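Side-chain contacts in D-alanyl transferase DltD (Enterococcus faecium TX0133A04, PDB 6PFX), which probably transfers D-alanine onto lipoteichoic acid, a step in building the cell wall of Gram-positive bacteria: residues T11-S16 and K37-F42; Y266-E271 and A315-F320; T160-T165 and K170-E175. All coordinates share one frame; numbering follows the deposited sequence.

Along the chain interaction 1 comes first, interaction 3 second and interaction 2 last, each complete before the next begins. Interaction 1 sets helix 9-18 on strand 39-43 of the five-stranded parallel sheet. Interaction 2 joins the loop before helix 271-284 to helix 308-323, on the opposite side of the chain's centre from interaction 1, the centres of the two contacts lying about 30 Å apart. Interaction 3 is peripheral: it closes the turn between helices 157-167 and 174-177, with its centre about 29 Å from that of the chain. Nearest atoms are about 14 Å apart or more for every pair, so the three act as separate ties in an SGNH-hydrolase-like fold.

Interaction 1. Residues T11-S16 and K37-F42; sequences TIRRAS and KQYIPF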
loop_
_atom_site.group_PDB
_atom_site.type_symbol
_atom_site.label_atom_id
_atom_site.label_comp_id
_atom_site.label_asym_id
_atom_site.label_seq_id
_atom_site.Cartn_x
_atom_site.Cartn_y
_atom_site.Cartn_z
ATOM N N THR A 11 -4.814 -23.155 -2.898
ATOM C CA THR A 11 -3.884 -22.324 -3.649
ATOM C C THR A 11 -4.189 -20.850 -3.431
ATOM O O THR A 11 -3.273 -20.032 -3.288
ATOM C CB THR A 11 -3.952 -22.658 -5.136
ATOM O OG1 THR A 11 -3.743 -24.061 -5.319
ATOM C CG2 THR A 11 -2.882 -21.888 -5.901
ATOM N N ILE A 12 -5.471 -20.486 -3.429
ATOM C CA ILE A 12 -5.824 -19.087 -3.223
ATOM C C ILE A 12 -5.414 -18.643 -1.824
ATOM O O ILE A 12 -4.863 -17.552 -1.639
ATOM C CB ILE A 12 -7.323 -18.863 -3.489
ATOM C CG1 ILE A 12 -7.685 -19.285 -4.920
ATOM C CG2 ILE A 12 -7.672 -17.402 -3.242
ATOM C CD1 ILE A 12 -6.936 -18.529 -5.998
ATOM N N ARG A 13 -5.675 -19.485 -0.820
ATOM C CA ARG A 13 -5.292 -19.157 0.551
ATOM C C ARG A 13 -3.789 -18.942 0.655
ATOM O O ARG A 13 -3.329 -17.965 1.261
ATOM C CB ARG A 13 -5.749 -20.282 1.480
ATOM C CG ARG A 13 -5.452 -20.071 2.945
ATOM C CD ARG A 13 -6.224 -21.086 3.790
ATOM N NE ARG A 13 -5.821 -21.060 5.194
ATOM C CZ ARG A 13 -5.044 -21.971 5.780
ATOM N NH1 ARG A 13 -4.573 -23.007 5.096
ATOM N NH2 ARG A 13 -4.743 -21.846 7.066
ATOM N N ARG A 14 -3.004 -19.841 0.061
ATOM C CA ARG A 14 -1.560 -19.643 0.031
ATOM C C ARG A 14 -1.208 -18.327 -0.655
ATOM O O ARG A 14 -0.377 -17.556 -0.158
ATOM C CB ARG A 14 -0.889 -20.823 -0.675
ATOM C CG ARG A 14 -0.890 -22.115 0.133
ATOM C CD ARG A 14 -0.728 -23.337 -0.769
ATOM N NE ARG A 14 0.463 -23.251 -1.610
ATOM C CZ ARG A 14 0.592 -23.849 -2.793
ATOM N NH1 ARG A 14 -0.399 -24.577 -3.293
ATOM N NH2 ARG A 14 1.718 -23.710 -3.481
ATOM N N ALA A 15 -1.842 -18.051 -1.799
ATOM C CA ALA A 15 -1.561 -16.826 -2.536
ATOM C C ALA A 15 -1.871 -15.584 -1.709
ATOM O O ALA A 15 -1.171 -14.566 -1.823
ATOM C CB ALA A 15 -2.386 -16.795 -3.826
ATOM N N SER A 16 -2.930 -15.645 -0.885
ATOM C CA SER A 16 -3.412 -14.473 -0.161
ATOM C C SER A 16 -2.373 -13.915 0.803
ATOM O O SER A 16 -2.481 -12.751 1.198
ATOM C CB SER A 16 -4.709 -14.788 0.604
ATOM O OG SER A 16 -4.486 -15.622 1.729
ATOM N N LYS A 37 -16.274 -12.906 -1.195
ATOM C CA LYS A 37 -16.621 -12.014 -0.097
ATOM C C LYS A 37 -15.577 -12.054 1.004
ATOM O O LYS A 37 -15.317 -11.034 1.654
ATOM C CB LYS A 37 -17.968 -12.438 0.487
ATOM C CG LYS A 37 -18.528 -11.544 1.575
ATOM C CD LYS A 37 -19.784 -12.188 2.173
ATOM C CE LYS A 37 -20.447 -11.316 3.235
ATOM N NZ LYS A 37 -21.436 -10.363 2.654
ATOM N N GLN A 38 -14.946 -13.214 1.206
ATOM C CA GLN A 38 -14.106 -13.398 2.383
ATOM C C GLN A 38 -12.779 -12.664 2.264
ATOM O O GLN A 38 -12.173 -12.333 3.286
ATOM C CB GLN A 38 -13.844 -14.880 2.637
ATOM C CG GLN A 38 -13.027 -15.555 1.552
ATOM C CD GLN A 38 -12.659 -16.989 1.890
ATOM O OE1 GLN A 38 -12.441 -17.331 3.052
ATOM N NE2 GLN A 38 -12.576 -17.832 0.867
ATOM N N TYR A 39 -12.293 -12.426 1.047
ATOM C CA TYR A 39 -10.970 -11.838 0.857
ATOM C C TYR A 39 -11.054 -10.319 0.800
ATOM O O TYR A 39 -11.712 -9.753 -0.082
ATOM C CB TYR A 39 -10.284 -12.398 -0.389
ATOM C CG TYR A 39 -9.760 -13.778 -0.147
ATOM C CD1 TYR A 39 -8.679 -13.986 0.694
ATOM C CD2 TYR A 39 -10.354 -14.875 -0.739
ATOM C CE1 TYR A 39 -8.209 -15.247 0.941
ATOM C CE2 TYR A 39 -9.887 -16.138 -0.505
ATOM C CZ TYR A 39 -8.818 -16.324 0.341
ATOM O OH TYR A 39 -8.345 -17.589 0.586
ATOM N N ILE A 40 -10.370 -9.670 1.735
ATOM C CA ILE A 40 -10.333 -8.217 1.847
ATOM C C ILE A 40 -8.934 -7.753 1.435
ATOM O O ILE A 40 -7.945 -8.173 2.052
ATOM C CB ILE A 40 -10.677 -7.750 3.276
ATOM C CG1 ILE A 40 -12.116 -8.140 3.658
ATOM C CG2 ILE A 40 -10.399 -6.241 3.428
ATOM C CD1 ILE A 40 -13.222 -7.606 2.723
ATOM N N PRO A 41 -8.801 -6.909 0.411
ATOM C CA PRO A 41 -7.448 -6.504 -0.002
ATOM C C PRO A 41 -6.815 -5.577 1.028
ATOM O O PRO A 41 -7.465 -4.663 1.545
ATOM C CB PRO A 41 -7.676 -5.802 -1.348
ATOM C CG PRO A 41 -9.077 -5.262 -1.242
ATOM C CD PRO A 41 -9.845 -6.308 -0.449
ATOM N N PHE A 42 -5.558 -5.878 1.376
ATOM C CA PHE A 42 -4.707 -5.033 2.212
ATOM C C PHE A 42 -3.567 -4.540 1.321
ATOM O O PHE A 42 -2.710 -5.330 0.900
ATOM C CB PHE A 42 -4.124 -5.809 3.391
ATOM C CG PHE A 42 -5.045 -5.963 4.580
ATOM C CD1 PHE A 42 -6.286 -6.573 4.469
ATOM C CD2 PHE A 42 -4.625 -5.528 5.833
ATOM C CE1 PHE A 42 -7.109 -6.725 5.585
ATOM C CE2 PHE A 42 -5.419 -5.690 6.942
ATOM C CZ PHE A 42 -6.666 -6.295 6.830
#
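Tyr-39 reaches from the start of its strand to helix 9-18 and points its ring, phenol end first, at one turn of the helix, where Ile-12, Arg-13 and Ser-16 receive it. On one side of the ring axis Ile-12 CG2 lies 3.7 Å from Tyr-39 CE2; on the other, Ser-16 CB comes to 3.5 Å from Tyr-39 CE1. Both approach the ring obliquely. The phenol end abuts the helix backbone itself, with Tyr-39 OH 3.4 Å from Arg-13 CA, and no hydrogen bond links the segments. Tyrosine suits the place because its length bridges a gap of 11.1 Å between the axes of the short segments. A beta-branched residue suits the spot opposite: with CG2 anti to the backbone N (CG1 beside it), the Ile-12 methyl is carried to the ring, and the side chain also packs on Tyr-32 and Ala-33 of helix 28-35. Strand 39-43 belongs to the parallel sheet of an SGNH-hydrolase-like fold, and the short helix segment runs at 23° to the short strand segment. Ser-16 is small enough to let the ring approach, and its hydroxyl is bonded to the backbone of the preceding turn: Ser-16 OG donates to Arg-13 O at 2.7 Å, tilted 19° from the carbonyl plane. That bond fixes the serine rotation, with OG lying between the backbone N and the carbonyl carbon (chi1 72°). Arg-13 gives the contact its CA and CB, while its extended chain carries the guanidinium away to weak, long ion pairs with Glu-10, Glu-61 and Asp-207. Farther out, Arg-68 of the adjoining strand 68-71 touches both Ser-16 and Tyr-39.

Interaction 2. Residues Y266-E271 and A315-F320; sequences YRFSPE and AKKIKF
Lys-317, whose side chain is the larger part of this contact, stretches from helix 308-323 to the backbone of Arg-267. Lys-317 NZ donates to Arg-267 O at 2.8 Å, and it meets that oxygen almost head-on, with a C=O...N angle of 165°. The lysine gets there by being straight: CG is anti to the backbone N (chi1 -176°) and every later torsion is close to 180°, which carries the ammonium well clear of the helix to the loop. Its methylenes run past the same acceptor, Lys-317 CD lying 3.4 Å from Arg-267 O. Lysine suits a place where several carbonyls need a donor, for Trp-386 O and Gln-389 O also bond to NZ. With three carbonyl oxygens around it and a cation-pi contact to Phe-272, the buried ammonium is well compensated and probably stays charged. Arg-267 offers its carbonyl to the lysine, while its side chain turns away and forms a salt bridge with Asp-265. The third participant, Phe-268, adds little surface: its CD1 is 4.3 Å from Lys-317 NZ, which approaches the ring obliquely. Within the loop, Arg-267 CB sits over the centre of the Phe-268 ring, and Phe-268 CZ lies above one face of the Arg-267 guanidinium, offset toward its rim. Just after Phe-268, Ser-269 OG accepts from Glu-271 N at 2.9 Å, a capping bond at the entry to helix 271-284. The lysine thus ties together the loop ahead of that helix, helix 308-323 and the C-terminal region, while next to it Ile-318 packs on Phe-272 and Phe-275 of helix 271-284 and on Ile-293 of strand 288-293.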
loop_
_atom_site.group_PDB
_atom_site.type_symbol
_atom_site.label_atom_id
_atom_site.label_comp_id
_atom_site.label_asym_id
_atom_site.label_seq_id
_atom_site.Cartn_x
_atom_site.Cartn_y
_atom_site.Cartn_z
ATOM N N TYR A 266 9.247 14.573 3.241
ATOM C CA TYR A 266 8.247 13.773 2.545
ATOM C C TYR A 266 6.996 14.578 2.197
ATOM O O TYR A 266 5.935 13.996 1.930
ATOM C CB TYR A 266 7.855 12.572 3.412
ATOM C CG TYR A 266 8.967 11.633 3.835
ATOM C CD1 TYR A 266 10.028 11.342 2.988
ATOM C CD2 TYR A 266 8.920 10.989 5.071
ATOM C CE1 TYR A 266 11.033 10.467 3.373
ATOM C CE2 TYR A 266 9.919 10.117 5.461
ATOM C CZ TYR A 266 10.959 9.839 4.607
ATOM O OH TYR A 266 11.944 8.962 5.033
ATOM N N ARG A 267 7.096 15.903 2.189
ATOM C CA ARG A 267 5.913 16.718 1.978
ATOM C C ARG A 267 5.710 17.078 0.517
ATOM O O ARG A 267 4.632 17.571 0.178
ATOM C CB ARG A 267 5.957 17.989 2.830
ATOM C CG ARG A 267 5.906 17.715 4.334
ATOM C CD ARG A 267 6.165 18.951 5.190
ATOM N NE ARG A 267 7.396 19.590 4.753
ATOM C CZ ARG A 267 7.614 20.898 4.779
ATOM N NH1 ARG A 267 6.692 21.735 5.226
ATOM N NH2 ARG A 267 8.746 21.381 4.307
ATOM N N PHE A 268 6.693 16.814 -0.349
ATOM C CA PHE A 268 6.662 17.246 -1.750
ATOM C C PHE A 268 7.023 16.062 -2.630
ATOM O O PHE A 268 8.129 15.531 -2.513
ATOM C CB PHE A 268 7.677 18.385 -1.988
ATOM C CG PHE A 268 7.565 19.481 -0.993
ATOM C CD1 PHE A 268 6.406 20.207 -0.878
ATOM C CD2 PHE A 268 8.604 19.757 -0.129
ATOM C CE1 PHE A 268 6.291 21.196 0.078
ATOM C CE2 PHE A 268 8.496 20.745 0.809
ATOM C CZ PHE A 268 7.342 21.459 0.927
ATOM N N SER A 269 6.107 15.636 -3.511
ATOM C CA SER A 269 6.422 14.422 -4.258
ATOM C C SER A 269 5.443 14.175 -5.390
ATOM O O SER A 269 4.257 14.479 -5.234
ATOM C CB SER A 269 6.299 13.216 -3.311
ATOM O OG SER A 269 6.685 11.999 -3.919
ATOM N N PRO A 270 5.888 13.591 -6.512
ATOM C CA PRO A 270 4.931 13.020 -7.475
ATOM C C PRO A 270 4.046 11.971 -6.851
ATOM O O PRO A 270 2.962 11.715 -7.374
ATOM C CB PRO A 270 5.827 12.388 -8.552
ATOM C CG PRO A 270 7.151 13.094 -8.405
ATOM C CD PRO A 270 7.286 13.410 -6.948
ATOM N N GLU A 271 4.468 11.358 -5.742
ATOM C CA GLU A 271 3.671 10.308 -5.119
ATOM C C GLU A 271 2.288 10.795 -4.693
ATOM O O GLU A 271 1.353 9.988 -4.611
ATOM C CB GLU A 271 4.413 9.727 -3.913
ATOM C CG GLU A 271 3.687 8.536 -3.264
ATOM C CD GLU A 271 3.786 7.207 -4.017
ATOM O OE1 GLU A 271 4.658 7.040 -4.894
ATOM O OE2 GLU A 271 2.982 6.297 -3.696
ATOM N N ALA A 315 1.382 14.156 7.212
ATOM C CA ALA A 315 0.077 13.615 7.571
ATOM C C ALA A 315 -1.019 14.644 7.346
ATOM O O ALA A 315 -2.092 14.310 6.838
ATOM C CB ALA A 315 0.083 13.169 9.027
ATOM N N LYS A 316 -0.755 15.914 7.684
ATOM C CA LYS A 316 -1.733 16.966 7.421
ATOM C C LYS A 316 -2.069 17.033 5.938
ATOM O O LYS A 316 -3.244 17.152 5.563
ATOM C CB LYS A 316 -1.186 18.320 7.887
ATOM C CG LYS A 316 -2.173 19.491 7.755
ATOM C CD LYS A 316 -1.619 20.798 8.317
ATOM C CE LYS A 316 -2.718 21.827 8.489
ATOM N NZ LYS A 316 -2.780 22.765 7.361
ATOM N N LYS A 317 -1.047 16.955 5.088
ATOM C CA LYS A 317 -1.241 17.076 3.650
ATOM C C LYS A 317 -2.019 15.885 3.098
ATOM O O LYS A 317 -2.962 16.056 2.308
ATOM C CB LYS A 317 0.112 17.221 2.952
ATOM C CG LYS A 317 -0.008 17.447 1.459
ATOM C CD LYS A 317 1.313 17.910 0.846
ATOM C CE LYS A 317 1.224 17.975 -0.672
ATOM N NZ LYS A 317 2.469 18.599 -1.254
ATOM N N ILE A 318 -1.651 14.663 3.502
ATOM C CA ILE A 318 -2.353 13.493 2.970
ATOM C C ILE A 318 -3.781 13.428 3.492
ATOM O O ILE A 318 -4.694 13.029 2.756
ATOM C CB ILE A 318 -1.543 12.199 3.190
ATOM C CG1 ILE A 318 -1.861 11.176 2.094
ATOM C CG2 ILE A 318 -1.772 11.629 4.554
ATOM C CD1 ILE A 318 -1.394 11.605 0.724
ATOM N N LYS A 319 -4.007 13.860 4.738
ATOM C CA LYS A 319 -5.358 13.891 5.293
ATOM C C LYS A 319 -6.220 14.947 4.617
ATOM O O LYS A 319 -7.415 14.714 4.407
ATOM C CB LYS A 319 -5.313 14.030 6.813
ATOM C CG LYS A 319 -4.767 12.765 7.478
ATOM C CD LYS A 319 -5.050 12.691 8.973
ATOM C CE LYS A 319 -4.715 13.964 9.698
ATOM N NZ LYS A 319 -4.799 13.735 11.173
ATOM N N PHE A 320 -5.637 16.082 4.222
ATOM C CA PHE A 320 -6.389 17.039 3.418
ATOM C C PHE A 320 -6.821 16.409 2.099
ATOM O O PHE A 320 -7.981 16.533 1.684
ATOM C CB PHE A 320 -5.544 18.287 3.173
ATOM C CG PHE A 320 -6.223 19.313 2.327
ATOM C CD1 PHE A 320 -6.105 19.293 0.948
ATOM C CD2 PHE A 320 -6.992 20.299 2.913
ATOM C CE1 PHE A 320 -6.742 20.252 0.167
ATOM C CE2 PHE A 320 -7.624 21.251 2.144
ATOM C CZ PHE A 320 -7.512 21.219 0.770
#

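Interaction 3. Residues T160-T165 and K170-E175; sequences TAILQT and KLPLPE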
loop_
_atom_site.group_PDB
_atom_site.type_symbol
_atom_site.label_atom_id
_atom_site.label_comp_id
_atom_site.label_asym_id
_atom_site.label_seq_id
_atom_site.Cartn_x
_atom_site.Cartn_y
_atom_site.Cartn_z
ATOM N N THR A 160 4.060 2.978 -26.512
ATOM C CA THR A 160 4.428 4.376 -26.331
ATOM C C THR A 160 3.562 5.297 -27.186
ATOM O O THR A 160 3.126 6.360 -26.723
ATOM C CB THR A 160 5.915 4.551 -26.651
ATOM O OG1 THR A 160 6.706 3.898 -25.646
ATOM C CG2 THR A 160 6.270 6.011 -26.705
ATOM N N ALA A 161 3.311 4.923 -28.440
ATOM C CA ALA A 161 2.495 5.776 -29.298
ATOM C C ALA A 161 1.065 5.850 -28.784
ATOM O O ALA A 161 0.421 6.903 -28.858
ATOM C CB ALA A 161 2.528 5.260 -30.734
ATOM N N ILE A 162 0.555 4.741 -28.254
ATOM C CA ILE A 162 -0.776 4.753 -27.658
ATOM C C ILE A 162 -0.801 5.672 -26.443
ATOM O O ILE A 162 -1.726 6.475 -26.274
ATOM C CB ILE A 162 -1.229 3.314 -27.345
ATOM C CG1 ILE A 162 -1.586 2.584 -28.647
ATOM C CG2 ILE A 162 -2.380 3.341 -26.365
ATOM C CD1 ILE A 162 -1.593 1.084 -28.501
ATOM N N LEU A 163 0.234 5.606 -25.603
ATOM C CA LEU A 163 0.251 6.470 -24.429
ATOM C C LEU A 163 0.345 7.939 -24.824
ATOM O O LEU A 163 -0.241 8.799 -24.160
ATOM C CB LEU A 163 1.410 6.112 -23.507
ATOM C CG LEU A 163 1.355 4.743 -22.846
ATOM C CD1 LEU A 163 2.622 4.510 -22.022
ATOM C CD2 LEU A 163 0.102 4.575 -21.985
ATOM N N GLN A 164 1.092 8.256 -25.888
ATOM C CA GLN A 164 1.130 9.637 -26.368
ATOM C C GLN A 164 -0.256 10.132 -26.792
ATOM O O GLN A 164 -0.610 11.294 -26.562
ATOM C CB GLN A 164 2.130 9.767 -27.519
ATOM C CG GLN A 164 3.596 9.585 -27.122
ATOM C CD GLN A 164 4.137 10.732 -26.286
ATOM O OE1 GLN A 164 3.409 11.663 -25.931
ATOM N NE2 GLN A 164 5.424 10.668 -25.961
ATOM N N THR A 165 -1.054 9.269 -27.423
ATOM C CA THR A 165 -2.422 9.635 -27.788
ATOM C C THR A 165 -3.251 9.970 -26.552
ATOM O O THR A 165 -3.957 10.986 -26.519
ATOM C CB THR A 165 -3.039 8.473 -28.569
ATOM O OG1 THR A 165 -2.294 8.265 -29.779
ATOM C CG2 THR A 165 -4.483 8.738 -28.913
ATOM N N LYS A 170 -6.857 12.017 -26.080
ATOM C CA LYS A 170 -7.623 11.364 -27.128
ATOM C C LYS A 170 -7.694 9.867 -26.884
ATOM O O LYS A 170 -6.737 9.250 -26.407
ATOM C CB LYS A 170 -7.017 11.669 -28.497
ATOM C CG LYS A 170 -7.132 13.140 -28.865
ATOM C CD LYS A 170 -6.625 13.422 -30.272
ATOM C CE LYS A 170 -6.839 14.886 -30.647
ATOM N NZ LYS A 170 -6.327 15.218 -32.007
ATOM N N LEU A 171 -8.830 9.302 -27.186
ATOM C CA LEU A 171 -9.012 7.873 -27.006
ATOM C C LEU A 171 -8.331 7.129 -28.146
ATOM O O LEU A 171 -8.563 7.451 -29.315
ATOM C CB LEU A 171 -10.498 7.561 -26.980
ATOM C CG LEU A 171 -10.894 6.169 -26.507
ATOM C CD1 LEU A 171 -10.568 5.926 -25.047
ATOM C CD2 LEU A 171 -12.384 6.001 -26.771
ATOM N N PRO A 172 -7.469 6.156 -27.849
ATOM C CA PRO A 172 -6.841 5.385 -28.930
ATOM C C PRO A 172 -7.885 4.676 -29.783
ATOM O O PRO A 172 -8.895 4.179 -29.283
ATOM C CB PRO A 172 -5.959 4.378 -28.178
ATOM C CG PRO A 172 -5.679 5.041 -26.860
ATOM C CD PRO A 172 -6.948 5.775 -26.521
ATOM N N LEU A 173 -7.629 4.611 -31.082
ATOM C CA LEU A 173 -8.542 3.893 -31.956
ATOM C C LEU A 173 -8.515 2.393 -31.658
ATOM O O LEU A 173 -7.483 1.842 -31.266
ATOM C CB LEU A 173 -8.146 4.108 -33.411
ATOM C CG LEU A 173 -8.356 5.507 -33.984
ATOM C CD1 LEU A 173 -7.742 5.622 -35.373
ATOM C CD2 LEU A 173 -9.848 5.817 -34.029
ATOM N N PRO A 174 -9.640 1.703 -31.856
ATOM C CA PRO A 174 -9.616 0.240 -31.691
ATOM C C PRO A 174 -8.558 -0.425 -32.548
ATOM O O PRO A 174 -7.922 -1.394 -32.112
ATOM C CB PRO A 174 -11.039 -0.183 -32.090
ATOM C CG PRO A 174 -11.868 1.037 -31.841
ATOM C CD PRO A 174 -10.994 2.216 -32.135
ATOM N N GLU A 175 -8.355 0.068 -33.771
ATOM C CA GLU A 175 -7.361 -0.535 -34.646
ATOM C C GLU A 175 -5.959 -0.342 -34.086
ATOM O O GLU A 175 -5.078 -1.180 -34.316
ATOM C CB GLU A 175 -7.472 0.073 -36.042
ATOM C CG GLU A 175 -8.797 -0.229 -36.777
ATOM C CD GLU A 175 -9.966 0.705 -36.421
ATOM O OE1 GLU A 175 -9.876 1.488 -35.449
ATOM O OE2 GLU A 175 -10.996 0.651 -37.130
#
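The contact between Thr-165 and Ile-162 of helix 157-167 and the segment Lys-170 to Pro-172 is a local helix-to-loop one: the chain leaves the helix, turns back and runs beside its last turns before helix 174-177 begins. It lies at the periphery of the protein and combines one backbone bond with a small apolar patch. At the turn, Lys-170 N donates to Thr-165 O at 3.1 Å, with an N-H...O angle of 158°, a link that draws the returning chain against the end of the helix. The donor stands 29° from the carbonyl plane. Beside this bond Thr-165 offers its methyl: CG2 lies anti to the backbone N (chi1 -62° for OG1), which leads it toward the loop, 3.9 Å from Lys-170 CB and 3.4 Å from Lys-170 O. A branched, short residue fits here, since the methyl can touch the passing backbone without a long chain to bury. Thr-165 CG2 also comes to 4.1 Å from Pro-172 N. Lys-170 contributes chiefly the base of its side chain, which crosses that of Thr-165 at about a right angle; the rest extends away from the contact, as suits an exposed lysine. One turn back in the helix, Ile-162 CG2 meets Pro-172 CG at 3.7 Å, again with the side chains crossing nearly perpendicularly. The rigid proline ring turns its CG and CB toward the helix, and its restricted phi probably helps keep the chain extended ahead of Leu-173, the N-cap residue of the next helix. Leu-177 of that helix touches both Ile-162 and Pro-172. With one backbone hydrogen bond and otherwise van der Waals contacts, the turn is probably held by that bond together with close fit and exclusion of water; no ion pair links the two segments.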